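Local coordinates for protein TlmII (PDB 4HVM) that takes part in tallysomycin biosynthesis as a protein of the condensation-domain family of nonribosomal peptide synthetases, and may bind phosphopantetheine, at residues 43-49 and 128-134; 311-317 and 461-467; 351-355 and 410-415. All coordinates share one frame; numbering follows the deposited sequence.

Interaction 1 of 3, residues 43-49 and 128-134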
# COMPACT_ATOMS: atom_id res chain seq x y z
N GLY A 43 -16.77 -13.44 -6.02
CA GLY A 43 -18.03 -13.45 -6.74
C GLY A 43 -18.90 -14.61 -6.29
O GLY A 43 -18.41 -15.73 -6.10
N SER A 44 -20.19 -14.36 -6.13
CA SER A 44 -21.11 -15.39 -5.67
C SER A 44 -22.41 -15.38 -6.47
O SER A 44 -23.08 -14.36 -6.57
CB SER A 44 -21.41 -15.21 -4.18
OG SER A 44 -22.12 -16.33 -3.67
N GLY A 45 -22.76 -16.54 -7.02
CA GLY A 45 -23.95 -16.67 -7.85
C GLY A 45 -23.66 -17.56 -9.04
O GLY A 45 -22.68 -18.29 -9.04
N ARG A 46 -24.52 -17.50 -10.05
CA ARG A 46 -24.28 -18.26 -11.27
C ARG A 46 -23.21 -17.58 -12.11
O ARG A 46 -23.46 -16.54 -12.72
CB ARG A 46 -25.58 -18.43 -12.08
CG ARG A 46 -26.72 -19.01 -11.27
CD ARG A 46 -27.88 -19.45 -12.15
NE ARG A 46 -29.13 -19.56 -11.39
CZ ARG A 46 -29.48 -20.63 -10.67
NH1 ARG A 46 -28.68 -21.68 -10.60
NH2 ARG A 46 -30.63 -20.63 -10.01
N ILE A 47 -22.02 -18.16 -12.14
CA ILE A 47 -20.88 -17.55 -12.81
C ILE A 47 -20.32 -18.44 -13.91
O ILE A 47 -19.97 -19.60 -13.67
CB ILE A 47 -19.75 -17.22 -11.81
CG1 ILE A 47 -20.27 -16.30 -10.70
CG2 ILE A 47 -18.56 -16.59 -12.52
CD1 ILE A 47 -19.27 -16.09 -9.58
N ASP A 48 -20.24 -17.91 -15.12
CA ASP A 48 -19.64 -18.62 -16.25
C ASP A 48 -18.13 -18.41 -16.24
O ASP A 48 -17.64 -17.31 -16.52
CB ASP A 48 -20.25 -18.12 -17.56
CG ASP A 48 -20.00 -19.06 -18.72
OD1 ASP A 48 -19.15 -19.98 -18.59
OD2 ASP A 48 -20.64 -18.88 -19.78
N ASP A 49 -17.39 -19.46 -15.90
CA ASP A 49 -15.94 -19.37 -15.78
C ASP A 49 -15.26 -18.94 -17.08
O ASP A 49 -14.38 -18.08 -17.07
CB ASP A 49 -15.35 -20.71 -15.31
CG ASP A 49 -15.57 -20.95 -13.83
OD1 ASP A 49 -15.98 -20.01 -13.12
OD2 ASP A 49 -15.33 -22.09 -13.38
N ARG A 128 -12.11 -21.05 -8.40
CA ARG A 128 -13.47 -21.47 -8.05
C ARG A 128 -13.46 -22.24 -6.73
O ARG A 128 -12.72 -23.21 -6.57
CB ARG A 128 -14.08 -22.33 -9.16
CG ARG A 128 -15.45 -22.90 -8.80
CD ARG A 128 -16.19 -23.43 -10.01
NE ARG A 128 -16.70 -22.36 -10.87
CZ ARG A 128 -17.87 -21.76 -10.70
NH1 ARG A 128 -18.66 -22.11 -9.69
NH2 ARG A 128 -18.25 -20.80 -11.53
N LEU A 129 -14.29 -21.79 -5.79
CA LEU A 129 -14.33 -22.37 -4.45
C LEU A 129 -15.48 -23.38 -4.29
O LEU A 129 -15.36 -24.35 -3.54
CB LEU A 129 -14.47 -21.27 -3.40
CG LEU A 129 -13.50 -20.10 -3.51
CD1 LEU A 129 -13.69 -19.14 -2.35
CD2 LEU A 129 -12.06 -20.59 -3.57
N SER A 130 -16.58 -23.13 -4.99
CA SER A 130 -17.75 -23.99 -4.91
C SER A 130 -18.61 -23.84 -6.16
O SER A 130 -18.15 -23.34 -7.18
CB SER A 130 -18.58 -23.65 -3.66
OG SER A 130 -18.98 -22.29 -3.67
N GLU A 131 -19.87 -24.26 -6.06
CA GLU A 131 -20.78 -24.18 -7.19
C GLU A 131 -21.29 -22.75 -7.41
O GLU A 131 -21.84 -22.44 -8.46
CB GLU A 131 -21.96 -25.13 -7.00
CG GLU A 131 -21.54 -26.58 -6.85
CD GLU A 131 -20.70 -27.07 -8.02
OE1 GLU A 131 -19.66 -27.72 -7.77
OE2 GLU A 131 -21.08 -26.81 -9.18
N THR A 132 -21.09 -21.90 -6.41
CA THR A 132 -21.57 -20.52 -6.48
C THR A 132 -20.45 -19.50 -6.34
O THR A 132 -20.55 -18.39 -6.85
CB THR A 132 -22.64 -20.24 -5.40
OG1 THR A 132 -22.07 -20.43 -4.10
CG2 THR A 132 -23.84 -21.16 -5.57
N ASP A 133 -19.38 -19.88 -5.64
CA ASP A 133 -18.31 -18.94 -5.29
C ASP A 133 -17.07 -19.02 -6.18
O ASP A 133 -16.49 -20.09 -6.35
CB ASP A 133 -17.92 -19.11 -3.82
CG ASP A 133 -18.98 -18.59 -2.86
OD1 ASP A 133 -20.15 -18.48 -3.27
OD2 ASP A 133 -18.63 -18.28 -1.70
N VAL A 134 -16.68 -17.87 -6.72
CA VAL A 134 -15.46 -17.76 -7.51
C VAL A 134 -14.66 -16.54 -7.06
O VAL A 134 -15.20 -15.44 -6.98
CB VAL A 134 -15.76 -17.62 -9.01
CG1 VAL A 134 -14.47 -17.37 -9.79
CG2 VAL A 134 -16.47 -18.85 -9.52
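In the five-stranded mixed sheet, the end of strand 36-44 pairs antiparallel with the start of 133-141. Gly43 and Val134 form a hydrogen-bonded pair, Gly43 N to Val134 O at 2.7 Å and Val134 N to Gly43 O at 2.8 Å; Ser44 and Asp133 follow as a non-hydrogen-bonded pair. Gly45 N extends the pairing to Thr132 O (2.9 Å, N-H...O angle 157°), though Gly45 has already left the strand. On the Ser44-Asp133 face, Asp133 OD1 takes two hydroxyl bonds from opposite faces of its carboxylate plane, one from Ser44 OG (2.9 Å) and one from Thr132 OG1, which fixes the carboxylate's rotation. On the other face, Ile47 CD1 packs against Val134 CB at 3.9 Å. Arg128 and Asp49 form a side-on salt bridge: Arg128 NE donates to Asp49 OD2 on its syn side at 2.9 Å, and Arg128 NH2 to Asp49 OD1 from above the carboxylate plane at 2.9 Å, the planes lying 45° apart. A bend at chi3 (-73°) turns the guanidinium back along its own hairpin, where NH1 bonds Ser130 O and Val134 CG2 lies over one face, toward its rim. The arrangement is that of a beta-hairpin, 122-128 to 133-141, whose second strand pairs with a strand leading into helix 49-62.

Interaction 2 of 3, residues 311-317 and 461-467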
# COMPACT_ATOMS: atom_id res chain seq x y z
N GLU A 311 -2.95 14.88 29.71
CA GLU A 311 -4.31 14.37 29.56
C GLU A 311 -4.91 14.78 28.21
O GLU A 311 -5.95 15.43 28.17
CB GLU A 311 -5.21 14.87 30.69
CG GLU A 311 -4.65 14.68 32.08
CD GLU A 311 -5.60 15.14 33.17
OE1 GLU A 311 -5.22 15.09 34.36
OE2 GLU A 311 -6.74 15.55 32.83
N PRO A 312 -4.25 14.40 27.11
CA PRO A 312 -4.72 14.89 25.81
C PRO A 312 -6.01 14.20 25.38
O PRO A 312 -6.31 13.08 25.81
CB PRO A 312 -3.58 14.51 24.87
CG PRO A 312 -2.99 13.29 25.49
CD PRO A 312 -3.12 13.46 26.97
N SER A 313 -6.78 14.87 24.53
CA SER A 313 -7.97 14.28 23.94
C SER A 313 -7.66 13.85 22.51
O SER A 313 -6.57 14.11 22.00
CB SER A 313 -9.12 15.29 23.93
OG SER A 313 -8.83 16.37 23.06
N PHE A 314 -8.61 13.18 21.87
CA PHE A 314 -8.43 12.80 20.47
C PHE A 314 -8.25 14.03 19.60
O PHE A 314 -7.46 14.02 18.66
CB PHE A 314 -9.62 11.97 19.98
CG PHE A 314 -9.53 11.60 18.53
CD1 PHE A 314 -8.58 10.69 18.09
CD2 PHE A 314 -10.42 12.13 17.60
CE1 PHE A 314 -8.50 10.34 16.75
CE2 PHE A 314 -10.35 11.78 16.27
CZ PHE A 314 -9.39 10.88 15.84
N ARG A 315 -8.99 15.09 19.92
CA ARG A 315 -8.87 16.34 19.19
C ARG A 315 -7.48 16.94 19.31
O ARG A 315 -6.95 17.49 18.35
CB ARG A 315 -9.91 17.36 19.67
CG ARG A 315 -11.23 17.31 18.92
CD ARG A 315 -12.03 18.58 19.14
NE ARG A 315 -13.29 18.57 18.39
CZ ARG A 315 -14.44 18.11 18.87
NH1 ARG A 315 -14.50 17.63 20.10
NH2 ARG A 315 -15.53 18.14 18.11
N ASP A 316 -6.90 16.84 20.51
CA ASP A 316 -5.56 17.34 20.75
C ASP A 316 -4.53 16.68 19.84
O ASP A 316 -3.73 17.35 19.19
CB ASP A 316 -5.16 17.14 22.22
CG ASP A 316 -5.85 18.11 23.15
OD1 ASP A 316 -6.08 19.27 22.75
OD2 ASP A 316 -6.17 17.72 24.29
N LEU A 317 -4.57 15.35 19.78
CA LEU A 317 -3.62 14.59 18.98
C LEU A 317 -3.94 14.66 17.50
O LEU A 317 -3.05 14.58 16.66
CB LEU A 317 -3.58 13.14 19.46
CG LEU A 317 -2.94 12.95 20.82
CD1 LEU A 317 -3.76 12.00 21.67
CD2 LEU A 317 -1.52 12.44 20.68
N PRO A 461 -14.72 13.07 21.61
CA PRO A 461 -13.38 13.45 21.14
C PRO A 461 -12.76 14.59 21.94
O PRO A 461 -11.59 14.91 21.73
CB PRO A 461 -13.65 13.89 19.69
CG PRO A 461 -15.08 14.30 19.68
CD PRO A 461 -15.77 13.38 20.63
N SER A 462 -13.53 15.20 22.85
CA SER A 462 -13.00 16.27 23.69
C SER A 462 -12.52 15.76 25.04
O SER A 462 -11.78 16.44 25.75
CB SER A 462 -14.06 17.35 23.89
OG SER A 462 -14.38 17.98 22.67
N ALA A 463 -12.96 14.55 25.39
CA ALA A 463 -12.58 13.94 26.66
C ALA A 463 -11.16 13.38 26.62
O ALA A 463 -10.71 12.90 25.59
CB ALA A 463 -13.58 12.85 27.03
N PRO A 464 -10.46 13.44 27.76
CA PRO A 464 -9.09 12.92 27.85
C PRO A 464 -9.00 11.43 27.54
O PRO A 464 -9.81 10.65 28.04
CB PRO A 464 -8.73 13.16 29.32
CG PRO A 464 -9.59 14.29 29.74
CD PRO A 464 -10.88 14.11 29.01
N LEU A 465 -8.04 11.05 26.71
CA LEU A 465 -7.78 9.65 26.43
C LEU A 465 -7.22 8.98 27.68
O LEU A 465 -6.65 9.67 28.53
CB LEU A 465 -6.82 9.52 25.25
CG LEU A 465 -7.39 9.95 23.90
CD1 LEU A 465 -6.34 9.83 22.81
CD2 LEU A 465 -8.62 9.14 23.54
N PRO A 466 -7.37 7.64 27.80
CA PRO A 466 -6.93 6.85 28.96
C PRO A 466 -5.58 7.26 29.56
O PRO A 466 -4.56 7.29 28.86
CB PRO A 466 -6.83 5.44 28.37
CG PRO A 466 -7.94 5.40 27.40
CD PRO A 466 -8.06 6.79 26.81
N HIS A 467 -5.59 7.57 30.85
CA HIS A 467 -4.38 7.98 31.56
C HIS A 467 -3.41 6.82 31.72
O HIS A 467 -2.96 6.52 32.83
CB HIS A 467 -4.73 8.57 32.92
CG HIS A 467 -5.41 9.90 32.85
ND1 HIS A 467 -6.43 10.17 31.96
CD2 HIS A 467 -5.22 11.04 33.55
CE1 HIS A 467 -6.84 11.42 32.12
NE2 HIS A 467 -6.12 11.97 33.08
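Backbone hydrogen bonds join the start of helix 314-330 to the loop after helix 445-459 at two points. Leu465 N donates to Pro312 O at 2.8 Å with an N-H...O angle of 168°, and Arg315 N, in the first turn of the helix, donates to Pro461 O at 3.2 Å. Between them Ser313 CB lies near Pro461 O and Ala463 O. Ser313, the N-cap residue, forms a capping box with Asp316: Asp316 N donates to Ser313 OG at 3.2 Å, while Ser313 N returns a bond to Asp316 OD2.

Apolar contacts follow at Leu317 and Phe314. Leu317 CD1 and Leu465 CD1 meet at 3.6 Å, and Pro461 CB sits at the edge of the Phe314 ring.

Of the charged side chains, the extended Arg315 runs alongside Pro461, pointing the same way and presenting one guanidinium face to the proline ring. The Glu311 carboxylate lies close to the edge of the His467 imidazole, its plane turned 55° from the ring, but without a hydrogen bond; both residues are poorly ordered.

Trp251 of helix 241-255 touches Leu317 and Leu465, while helix 445-459 supplies Ala457 against Phe314 and Gln456 against Leu465, placing the contact where helix 314-330 meets these two helices.

Interaction 3 of 3, residues 351-355 and 410-415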
# COMPACT_ATOMS: atom_id res chain seq x y z
N PRO A 351 20.84 -0.63 4.95
CA PRO A 351 19.46 -0.47 4.47
C PRO A 351 18.51 0.09 5.53
O PRO A 351 17.30 0.13 5.29
CB PRO A 351 19.06 -1.90 4.13
CG PRO A 351 19.79 -2.72 5.14
CD PRO A 351 21.10 -2.01 5.40
N ARG A 352 19.04 0.52 6.67
CA ARG A 352 18.21 1.09 7.74
C ARG A 352 17.82 2.54 7.44
O ARG A 352 18.14 3.44 8.21
CB ARG A 352 18.96 1.03 9.07
CG ARG A 352 19.45 -0.34 9.46
CD ARG A 352 18.33 -1.20 10.04
NE ARG A 352 18.84 -2.46 10.57
CZ ARG A 352 18.99 -3.57 9.85
NH1 ARG A 352 18.66 -3.58 8.57
NH2 ARG A 352 19.47 -4.66 10.43
N VAL A 353 17.12 2.76 6.33
CA VAL A 353 16.80 4.11 5.87
C VAL A 353 15.60 4.72 6.59
O VAL A 353 15.37 5.93 6.51
CB VAL A 353 16.54 4.15 4.35
CG1 VAL A 353 17.80 3.77 3.59
CG2 VAL A 353 15.39 3.22 3.98
N ALA A 354 14.84 3.90 7.30
CA ALA A 354 13.64 4.37 7.98
C ALA A 354 13.80 4.39 9.50
O ALA A 354 12.82 4.49 10.23
CB ALA A 354 12.44 3.51 7.60
N ALA A 355 15.05 4.32 9.97
CA ALA A 355 15.34 4.27 11.40
C ALA A 355 14.84 5.50 12.14
O ALA A 355 14.51 5.43 13.33
CB ALA A 355 16.82 4.08 11.62
N ASP A 410 20.12 -9.07 4.48
CA ASP A 410 19.29 -8.21 5.32
C ASP A 410 18.90 -6.93 4.58
O ASP A 410 19.75 -6.10 4.27
CB ASP A 410 20.04 -7.87 6.61
CG ASP A 410 19.19 -7.10 7.60
OD1 ASP A 410 17.94 -7.14 7.49
OD2 ASP A 410 19.78 -6.45 8.50
N THR A 411 17.61 -6.78 4.30
CA THR A 411 17.11 -5.60 3.60
C THR A 411 16.01 -4.89 4.39
O THR A 411 15.21 -4.15 3.83
CB THR A 411 16.58 -5.95 2.20
OG1 THR A 411 15.42 -6.79 2.31
CG2 THR A 411 17.65 -6.65 1.37
N TRP A 412 15.98 -5.13 5.70
CA TRP A 412 14.99 -4.51 6.58
C TRP A 412 15.27 -3.01 6.72
O TRP A 412 16.40 -2.61 7.00
CB TRP A 412 15.01 -5.20 7.94
CG TRP A 412 14.18 -4.55 9.00
CD1 TRP A 412 12.86 -4.21 8.91
CD2 TRP A 412 14.60 -4.17 10.31
NE1 TRP A 412 12.44 -3.64 10.09
CE2 TRP A 412 13.49 -3.60 10.97
CE3 TRP A 412 15.82 -4.25 11.00
CZ2 TRP A 412 13.56 -3.12 12.27
CZ3 TRP A 412 15.88 -3.77 12.30
CH2 TRP A 412 14.76 -3.21 12.92
N ASP A 413 14.25 -2.18 6.51
CA ASP A 413 14.44 -0.73 6.47
C ASP A 413 14.53 -0.07 7.84
O ASP A 413 14.89 1.10 7.95
CB ASP A 413 13.38 -0.03 5.60
CG ASP A 413 11.96 -0.19 6.14
OD1 ASP A 413 11.78 -0.76 7.24
OD2 ASP A 413 11.02 0.26 5.45
N GLY A 414 14.20 -0.82 8.89
CA GLY A 414 14.31 -0.32 10.24
C GLY A 414 12.98 -0.02 10.90
O GLY A 414 12.94 0.36 12.07
N THR A 415 11.89 -0.19 10.16
CA THR A 415 10.56 0.03 10.71
C THR A 415 10.26 -0.99 11.80
O THR A 415 10.36 -2.20 11.58
CB THR A 415 9.47 -0.05 9.62
OG1 THR A 415 9.77 0.89 8.58
CG2 THR A 415 8.10 0.28 10.21
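The backbones of 351-355 and 410-415 approach most closely at Arg352 and Asp413, with CA atoms 4.4 Å apart, where an inverse gamma turn centred on Arg352 runs into a type I beta turn from Arg352 to Ala355. Ala354 N within that turn donates to Asp413 O at 2.9 Å (N-H...O angle 155°). Pro351 O accepts a CA-H...O contact from Asp413 CA at 3.2 Å, a second, weaker point of approach between the two segments.

Among the side chains Arg352 does most of the work. Its chain folds at chi2 (-79°), which carries the guanidinium over to Asp410 and Trp412. Arg352 NH2 reaches Asp410 OD2 at 2.7 Å in a salt bridge that uses the syn lone pair of that oxygen and lies in the guanidinium plane. Arg352 NH1 adds weak bonds to the same OD2 and to Trp412 O, the latter at 2.9 Å. Trp412 CE3 sits over the centre of one guanidinium face, 3.4 Å from Arg352 CZ, but the two planes are inclined at 55°, which is not the geometry of a parallel stack. The indole is in turn fixed by its own segment: NE1 donates to Thr415 O within the ring plane, and Gly414 CA lies over one face, toward its rim.

The Asp413 carboxylate turns forward along its own segment, where OD1 accepts from Thr415 N, closing an Asx turn, and from Thr415 OG1, both from the same face of the carboxylate. Ala354 CB packs beside this turn, 3.9 Å from Thr415 OG1.

Both segments are loops. The 351-355 loop leads from helix 335-344 to strand 359-361; the 410-415 loop enters strand 417-424, the neighbour of 359-361 in the six-stranded mixed sheet. Helix 335-344 backs the first, with Tyr335 against Ala354 and Val339 against Val353, and Arg435 makes a cation-pi contact with Trp412.

From the N terminus, interaction 1 comes first: its segments, 43-49 and 128-134, close a loop of 78 residues before either of the others opens. Interaction 2 then opens at 311-317 and closes at 461-467, where the model ends, spanning 143 residues. Interaction 3 is nested within that span, linking 351-355 to 410-415; no two contacts cross. Interaction 1 belongs to the five-stranded mixed sheet, interaction 3 to loops entering adjacent strands of the six-stranded sheet, and interaction 2 to the start of helix 314-330 and the loop after helix 445-459. None touches another: centres of interactions 1 and 2 lie about 48 Å apart, those of 2 and 3 about 32 Å, and interactions 1 and 3 fall on opposite sides of the chain's centre.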